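Local coordinates for protein putative HTH-type transcriptional regulator YwnA (Bacillus subtilis subsp. subtilis, PDB 1XD7) that probably binds DNA as a dimeric winged helix-turn-helix transcription regulator of the Rrf2 family, at residues A[110-113]-A[114-118]; A[34-37]-A[38-41]; A[72-75]-A[76-79]. One frame throughout, in Å; residues are numbered along the deposited sequence.

How the contacts relate
Each contact is one unbroken piece of chain, so none closes a long loop, and the three follow in series without nesting or crossing. From the N terminus, contact 2 comes first. It starts helix 37-49, the second helix of the predicted helix-turn-helix motif. Contact 3 follows at the start of helix 73-80, near the centre of the chain. Contact 1 lies last, within the long helix 98-122. Contacts 1 and 3 touch where Met118 packs on Tyr77, part of the contact between these two helices. Contact 2 stands apart, its centre about 31 Å from that of contact 1 and on the other side of the chain's centre.

Contact 1: A[110-113]-A[114-118]; sequences TFES and VQRAM
Thr110 O takes the backbone N-H of Val114 at 2.9 Å. Ser113 N adds a second, weak bond to the same oxygen. The helix goes on with Ala117 N to Ser113 O at 3.0 Å and Arg116 N to Glu112 O at 2.9 Å.

Glu112 O also meets the Arg116 side chain. Arg116 CG passes 3.0 Å from Glu112 O, and the bends at chi2 and chi3 fold the chain so that this oxygen lies over one face of the guanidinium. The Glu112 side chain runs beside that of Arg116 and points the same way. Glu112 CG is anti to its own backbone N (chi1 -157°) and the chain beyond is extended, which carries it along the Arg116 side chain. Between the two side chains the nearest atoms are Glu112 CG and Arg116 NH1, at 3.3 Å. Glu112 OE2 stays 4.0 Å from Arg116 NH1, beyond a salt bridge, and the two flat groups are turned 58° apart. The opposite charges probably still attract. The salt bridge of Arg116 is made further on, from NH2 to Glu119.

Another side of the helix faces the second subunit. Ser113 OG is hydrogen-bonded to Glu121 of the second subunit. Val114 packs on that same Glu121, and Met118 on Val114 of the second subunit. Val114 CG2 also leans back toward Thr110 O, at 4.0 Å. Thr110 OG1 is hydrogen-bonded to Ala106 O, one turn earlier in its own helix.

The arrangement is two turns of alpha-helix with an acid and a base four residues apart, set in a long helix at a subunit interface. It is consistent with the dimerisation helix of Rrf2-type regulators.

Contact 2: A[34-37]-A[38-41]; sequences NTNP and VVVR. With SO4 (sulfate ion), chain B.
Asn36 O accepts the backbone N-H of Val40 in a long but straight bond of 3.3 Å, and Pro37 O accepts that of Arg41 in a weak bond whose acceptor is less surely placed. These bonds start helix 37-49, with Asn36 as N-cap. Just before the cap, Asn34 ends the preceding helix in a Schellman motif.

Thr35 meets the new helix with its methyl group. With chi1 at -71°, CG2 is anti to the backbone N, and this Thr35 CG2 meets Val39 CB at 4.0 Å. The two side chains cross at about a right angle. Thr35 OG1 turns the other way and makes a weak bond to Asn34 O. Val39 CG1 lies 4.1 Å from Thr35 CG2. The other branch, Val39 CG2, rests 3.7 Å from Asn36 CB. Val40 CG2 lies beside the capping carbonyl, 3.2 Å from Asn36 O. Val40 is buried against Ile29 and Ala30 of helix 26-33, and Pro37 also touches Ala30. Val40 and Pro37 thus join the start of helix 37-49 to helix 26-33.

Arg41 bends at chi3 (84°) and brings its guanidinium to a bound sulfate. Arg41 NH2 donates to sulfate O1 at 2.6 Å, and O1 sits at the edge of the guanidinium, near its plane. The bond is bent, with 140° at the hydrogen. Sulfate O4 is 3.2 Å from Arg41 NH2. Ser26 OG and Gly61 N complete the site.

The sulfate probably came from the crystallisation liquor. Its grip by an arginine, a hydroxyl and a backbone N-H implies a spot suited to an anion. Arg41 and Ser26 lie in the predicted helix-turn-helix motif, so the spot might receive a DNA phosphate.

Contact 3: A[72-75]-A[76-79]; sequences SLLE and VYRA
Tyr77 CB lies 3.2 Å from Leu74 O, one turn back. CG is anti to the backbone N (chi1 180°), which takes the ring away from the turn. At Tyr77 ring atom CD2, Leu74 CD2 comes within 4.3 Å, a loose apolar touch. At the tip, Tyr77 OH packs on Met118 CE of helix 98-122 and makes a weak hydrogen bond to Gln81.

The backbone bonds hold the turn. Tyr77 N binds Leu73 O at 2.7 Å, and Arg78 N binds Leu74 O. Val76 N is shared: it gives a bond to Ser72 O and a weak one to Leu73 O. Val76 CG2 lies 3.3 Å from Ser72 O, and the side chain packs on Leu8, Ala11 and Leu15 of helix 7-19.

At the start, Glu75 N donates to Ser72 OG at 2.9 Å, though Ser72 OG is less surely placed. In return Ser72 N gives a weak bond to Glu75 OE1, reached by an extended chain. The exchange is a capping box, here opening helix 73-80 where it sits between helix 7-19 and helix 98-122.

Contact 1: A[110-113]-A[114-118]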
loop_
_atom_site.group_PDB
_atom_site.type_symbol
_atom_site.label_atom_id
_atom_site.label_comp_id
_atom_site.label_asym_id
_atom_site.label_seq_id
_atom_site.Cartn_x
_atom_site.Cartn_y
_atom_site.Cartn_z
ATOM N N THR A 110 -0.109 13.501 4.279
ATOM C CA THR A 110 0.591 12.446 5.012
ATOM C C THR A 110 0.750 11.239 4.097
ATOM O O THR A 110 1.845 10.710 3.930
ATOM C CB THR A 110 -0.175 12.029 6.263
ATOM O OG1 THR A 110 -0.540 13.195 7.014
ATOM C CG2 THR A 110 0.695 11.149 7.129
ATOM N N PHE A 111 -0.357 10.823 3.494
ATOM C CA PHE A 111 -0.355 9.702 2.567
ATOM C C PHE A 111 0.654 9.916 1.454
ATOM O O PHE A 111 1.001 8.973 0.736
ATOM C CB PHE A 111 -1.730 9.527 1.931
ATOM C CG PHE A 111 -2.788 9.102 2.892
ATOM C CD1 PHE A 111 -4.098 8.940 2.463
ATOM C CD2 PHE A 111 -2.478 8.872 4.234
ATOM C CE1 PHE A 111 -5.089 8.559 3.355
ATOM C CE2 PHE A 111 -3.456 8.491 5.135
ATOM C CZ PHE A 111 -4.766 8.334 4.700
ATOM N N GLU A 112 1.108 11.156 1.296
ATOM C CA GLU A 112 2.080 11.465 0.263
ATOM C C GLU A 112 3.466 11.263 0.842
ATOM O O GLU A 112 4.411 10.966 0.125
ATOM C CB GLU A 112 1.910 12.901 -0.220
ATOM C CG GLU A 112 2.452 13.136 -1.614
ATOM C CD GLU A 112 1.797 14.330 -2.280
ATOM O OE1 GLU A 112 0.545 14.351 -2.349
ATOM O OE2 GLU A 112 2.524 15.243 -2.734
ATOM N N SER A 113 3.578 11.424 2.152
ATOM C CA SER A 113 4.846 11.231 2.827
ATOM C C SER A 113 5.119 9.726 2.845
ATOM O O SER A 113 6.208 9.267 2.494
ATOM C CB SER A 113 4.760 11.774 4.254
ATOM O OG SER A 113 5.922 11.451 4.995
ATOM N N VAL A 114 4.111 8.964 3.255
ATOM C CA VAL A 114 4.220 7.514 3.311
ATOM C C VAL A 114 4.432 6.978 1.914
ATOM O O VAL A 114 5.204 6.045 1.689
ATOM C CB VAL A 114 2.939 6.889 3.879
ATOM C CG1 VAL A 114 2.889 5.404 3.538
ATOM C CG2 VAL A 114 2.891 7.106 5.382
ATOM N N GLN A 115 3.721 7.581 0.978
ATOM C CA GLN A 115 3.807 7.197 -0.410
ATOM C C GLN A 115 5.247 7.345 -0.883
ATOM O O GLN A 115 5.824 6.417 -1.444
ATOM C CB GLN A 115 2.898 8.097 -1.234
ATOM C CG GLN A 115 2.973 7.908 -2.737
ATOM C CD GLN A 115 2.390 6.591 -3.190
ATOM O OE1 GLN A 115 1.409 6.102 -2.620
ATOM N NE2 GLN A 115 2.976 6.016 -4.233
ATOM N N ARG A 116 5.820 8.523 -0.660
ATOM C CA ARG A 116 7.188 8.781 -1.086
ATOM C C ARG A 116 8.093 7.741 -0.441
ATOM O O ARG A 116 8.995 7.213 -1.082
ATOM C CB ARG A 116 7.625 10.199 -0.683
ATOM C CG ARG A 116 6.931 11.348 -1.431
ATOM C CD ARG A 116 7.346 11.420 -2.892
ATOM N NE ARG A 116 6.507 10.578 -3.741
ATOM C CZ ARG A 116 5.276 10.901 -4.136
ATOM N NH1 ARG A 116 4.734 12.056 -3.765
ATOM N NH2 ARG A 116 4.581 10.065 -4.893
ATOM N N ALA A 117 7.841 7.440 0.826
ATOM C CA ALA A 117 8.634 6.443 1.521
ATOM C C ALA A 117 8.541 5.131 0.734
ATOM O O ALA A 117 9.548 4.626 0.251
ATOM C CB ALA A 117 8.123 6.261 2.921
ATOM N N MET A 118 7.334 4.590 0.604
ATOM C CA MET A 118 7.123 3.364 -0.159
ATOM C C MET A 118 7.996 3.498 -1.416
ATOM O O MET A 118 8.929 2.718 -1.630
ATOM C CB MET A 118 5.630 3.241 -0.547
ATOM C CG MET A 118 5.136 1.850 -1.024
ATOM S SD MET A 118 4.412 1.799 -2.719
ATOM C CE MET A 118 2.752 2.495 -2.411
#

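Contact 2: A[34-37]-A[38-41]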
loop_
_atom_site.group_PDB
_atom_site.type_symbol
_atom_site.label_atom_id
_atom_site.label_comp_id
_atom_site.label_asym_id
_atom_site.label_seq_id
_atom_site.Cartn_x
_atom_site.Cartn_y
_atom_site.Cartn_z
ATOM N N ASN A 34 3.133 -19.614 -13.714
ATOM C CA ASN A 34 1.866 -20.156 -13.237
ATOM C C ASN A 34 0.826 -19.053 -13.077
ATOM O O ASN A 34 0.248 -18.865 -12.004
ATOM C CB ASN A 34 2.043 -20.890 -11.907
ATOM C CG ASN A 34 0.840 -21.764 -11.564
ATOM O OD1 ASN A 34 0.828 -22.446 -10.538
ATOM N ND2 ASN A 34 -0.176 -21.748 -12.431
ATOM N N THR A 35 0.603 -18.330 -14.168
ATOM C CA THR A 35 -0.362 -17.248 -14.212
ATOM C C THR A 35 -0.969 -17.230 -15.602
ATOM O O THR A 35 -0.425 -17.814 -16.543
ATOM C CB THR A 35 0.313 -15.885 -13.933
ATOM O OG1 THR A 35 0.687 -15.821 -12.554
ATOM C CG2 THR A 35 -0.627 -14.731 -14.248
ATOM N N ASN A 36 -2.106 -16.563 -15.719
ATOM C CA ASN A 36 -2.814 -16.432 -16.983
ATOM C C ASN A 36 -1.913 -15.726 -18.009
ATOM O O ASN A 36 -1.238 -14.747 -17.692
ATOM C CB ASN A 36 -4.105 -15.637 -16.712
ATOM C CG ASN A 36 -4.930 -15.363 -17.964
ATOM O OD1 ASN A 36 -6.075 -14.923 -17.862
ATOM N ND2 ASN A 36 -4.357 -15.600 -19.139
ATOM N N PRO A 37 -1.882 -16.225 -19.251
ATOM C CA PRO A 37 -1.060 -15.629 -20.307
ATOM C C PRO A 37 -1.588 -14.344 -20.940
ATOM O O PRO A 37 -0.960 -13.798 -21.837
ATOM C CB PRO A 37 -0.930 -16.759 -21.323
ATOM C CG PRO A 37 -2.209 -17.484 -21.168
ATOM C CD PRO A 37 -2.377 -17.546 -19.669
ATOM N N VAL A 38 -2.750 -13.870 -20.510
ATOM C CA VAL A 38 -3.259 -12.608 -21.053
ATOM C C VAL A 38 -2.610 -11.556 -20.163
ATOM O O VAL A 38 -2.080 -10.544 -20.631
ATOM C CB VAL A 38 -4.796 -12.517 -20.950
ATOM C CG1 VAL A 38 -5.440 -13.475 -21.937
ATOM C CG2 VAL A 38 -5.235 -12.858 -19.551
ATOM N N VAL A 39 -2.638 -11.847 -18.870
ATOM C CA VAL A 39 -2.034 -11.014 -17.849
ATOM C C VAL A 39 -0.585 -10.786 -18.245
ATOM O O VAL A 39 -0.116 -9.646 -18.350
ATOM C CB VAL A 39 -2.052 -11.739 -16.503
ATOM C CG1 VAL A 39 -1.326 -10.926 -15.471
ATOM C CG2 VAL A 39 -3.487 -12.000 -16.077
ATOM N N VAL A 40 0.109 -11.894 -18.487
ATOM C CA VAL A 40 1.505 -11.867 -18.871
ATOM C C VAL A 40 1.743 -10.988 -20.101
ATOM O O VAL A 40 2.620 -10.112 -20.101
ATOM C CB VAL A 40 2.009 -13.308 -19.140
ATOM C CG1 VAL A 40 3.448 -13.278 -19.593
ATOM C CG2 VAL A 40 1.868 -14.152 -17.879
ATOM N N ARG A 41 0.971 -11.203 -21.153
ATOM C CA ARG A 41 1.181 -10.398 -22.342
ATOM C C ARG A 41 0.916 -8.934 -22.011
ATOM O O ARG A 41 1.661 -8.053 -22.434
ATOM C CB ARG A 41 0.267 -10.857 -23.470
ATOM C CG ARG A 41 0.232 -12.357 -23.653
ATOM C CD ARG A 41 -0.500 -12.744 -24.928
ATOM N NE ARG A 41 0.407 -12.686 -26.063
ATOM C CZ ARG A 41 1.154 -13.708 -26.463
ATOM N NH1 ARG A 41 1.091 -14.869 -25.827
ATOM N NH2 ARG A 41 1.980 -13.561 -27.484
HETATM S S SO4 B . 5.432 -14.015 -27.665
HETATM O O1 SO4 B . 4.247 -14.707 -28.187
HETATM O O2 SO4 B . 6.114 -14.890 -26.696
HETATM O O3 SO4 B . 6.327 -13.669 -28.785
HETATM O O4 SO4 B . 5.032 -12.771 -26.987
#

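Contact 3: A[72-75]-A[76-79]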
loop_
_atom_site.group_PDB
_atom_site.type_symbol
_atom_site.label_atom_id
_atom_site.label_comp_id
_atom_site.label_asym_id
_atom_site.label_seq_id
_atom_site.Cartn_x
_atom_site.Cartn_y
_atom_site.Cartn_z
ATOM N N SER A 72 15.301 -0.428 -11.480
ATOM C CA SER A 72 14.790 -0.314 -10.125
ATOM C C SER A 72 13.393 -0.885 -10.023
ATOM O O SER A 72 12.643 -0.868 -10.992
ATOM C CB SER A 72 14.761 1.157 -9.711
ATOM O OG SER A 72 13.902 1.883 -10.572
ATOM N N LEU A 73 13.037 -1.389 -8.852
ATOM C CA LEU A 73 11.704 -1.922 -8.685
ATOM C C LEU A 73 10.704 -0.771 -8.857
ATOM O O LEU A 73 9.662 -0.927 -9.486
ATOM C CB LEU A 73 11.573 -2.581 -7.314
ATOM C CG LEU A 73 12.517 -3.783 -7.120
ATOM C CD1 LEU A 73 11.972 -4.710 -6.047
ATOM C CD2 LEU A 73 12.643 -4.564 -8.416
ATOM N N LEU A 74 11.039 0.395 -8.327
ATOM C CA LEU A 74 10.164 1.552 -8.467
ATOM C C LEU A 74 9.910 1.758 -9.958
ATOM O O LEU A 74 8.774 1.972 -10.384
ATOM C CB LEU A 74 10.837 2.784 -7.843
ATOM C CG LEU A 74 10.187 4.179 -7.886
ATOM C CD1 LEU A 74 10.411 4.790 -9.242
ATOM C CD2 LEU A 74 8.711 4.100 -7.554
ATOM N N GLU A 75 10.973 1.659 -10.751
ATOM C CA GLU A 75 10.880 1.817 -12.205
ATOM C C GLU A 75 9.868 0.819 -12.767
ATOM O O GLU A 75 9.099 1.142 -13.677
ATOM C CB GLU A 75 12.262 1.588 -12.835
ATOM C CG GLU A 75 12.362 1.813 -14.343
ATOM C CD GLU A 75 13.816 1.947 -14.816
ATOM O OE1 GLU A 75 14.739 1.884 -13.975
ATOM O OE2 GLU A 75 14.045 2.127 -16.031
ATOM N N VAL A 76 9.870 -0.393 -12.216
ATOM C CA VAL A 76 8.954 -1.441 -12.654
ATOM C C VAL A 76 7.542 -1.099 -12.225
ATOM O O VAL A 76 6.588 -1.245 -12.990
ATOM C CB VAL A 76 9.302 -2.806 -12.018
ATOM C CG1 VAL A 76 8.325 -3.861 -12.507
ATOM C CG2 VAL A 76 10.724 -3.194 -12.349
ATOM N N TYR A 77 7.427 -0.662 -10.980
ATOM C CA TYR A 77 6.157 -0.286 -10.388
ATOM C C TYR A 77 5.330 0.653 -11.262
ATOM O O TYR A 77 4.215 0.324 -11.648
ATOM C CB TYR A 77 6.408 0.380 -9.042
ATOM C CG TYR A 77 5.150 0.828 -8.329
ATOM C CD1 TYR A 77 4.252 -0.099 -7.798
ATOM C CD2 TYR A 77 4.875 2.186 -8.153
ATOM C CE1 TYR A 77 3.110 0.318 -7.101
ATOM C CE2 TYR A 77 3.736 2.615 -7.458
ATOM C CZ TYR A 77 2.860 1.678 -6.932
ATOM O OH TYR A 77 1.752 2.104 -6.220
ATOM N N ARG A 78 5.876 1.826 -11.561
ATOM C CA ARG A 78 5.169 2.807 -12.377
ATOM C C ARG A 78 4.673 2.223 -13.682
ATOM O O ARG A 78 3.531 2.454 -14.075
ATOM C CB ARG A 78 6.059 4.012 -12.674
ATOM C CG ARG A 78 5.638 5.293 -11.956
ATOM C CD ARG A 78 6.312 6.505 -12.591
ATOM N NE ARG A 78 5.494 7.203 -13.591
ATOM C CZ ARG A 78 4.859 6.632 -14.617
ATOM N NH1 ARG A 78 4.920 5.322 -14.812
ATOM N NH2 ARG A 78 4.164 7.382 -15.463
ATOM N N ALA A 79 5.528 1.465 -14.358
ATOM C CA ALA A 79 5.153 0.856 -15.626
ATOM C C ALA A 79 3.900 -0.002 -15.508
ATOM O O ALA A 79 3.126 -0.084 -16.450
ATOM C CB ALA A 79 6.300 0.026 -16.166
#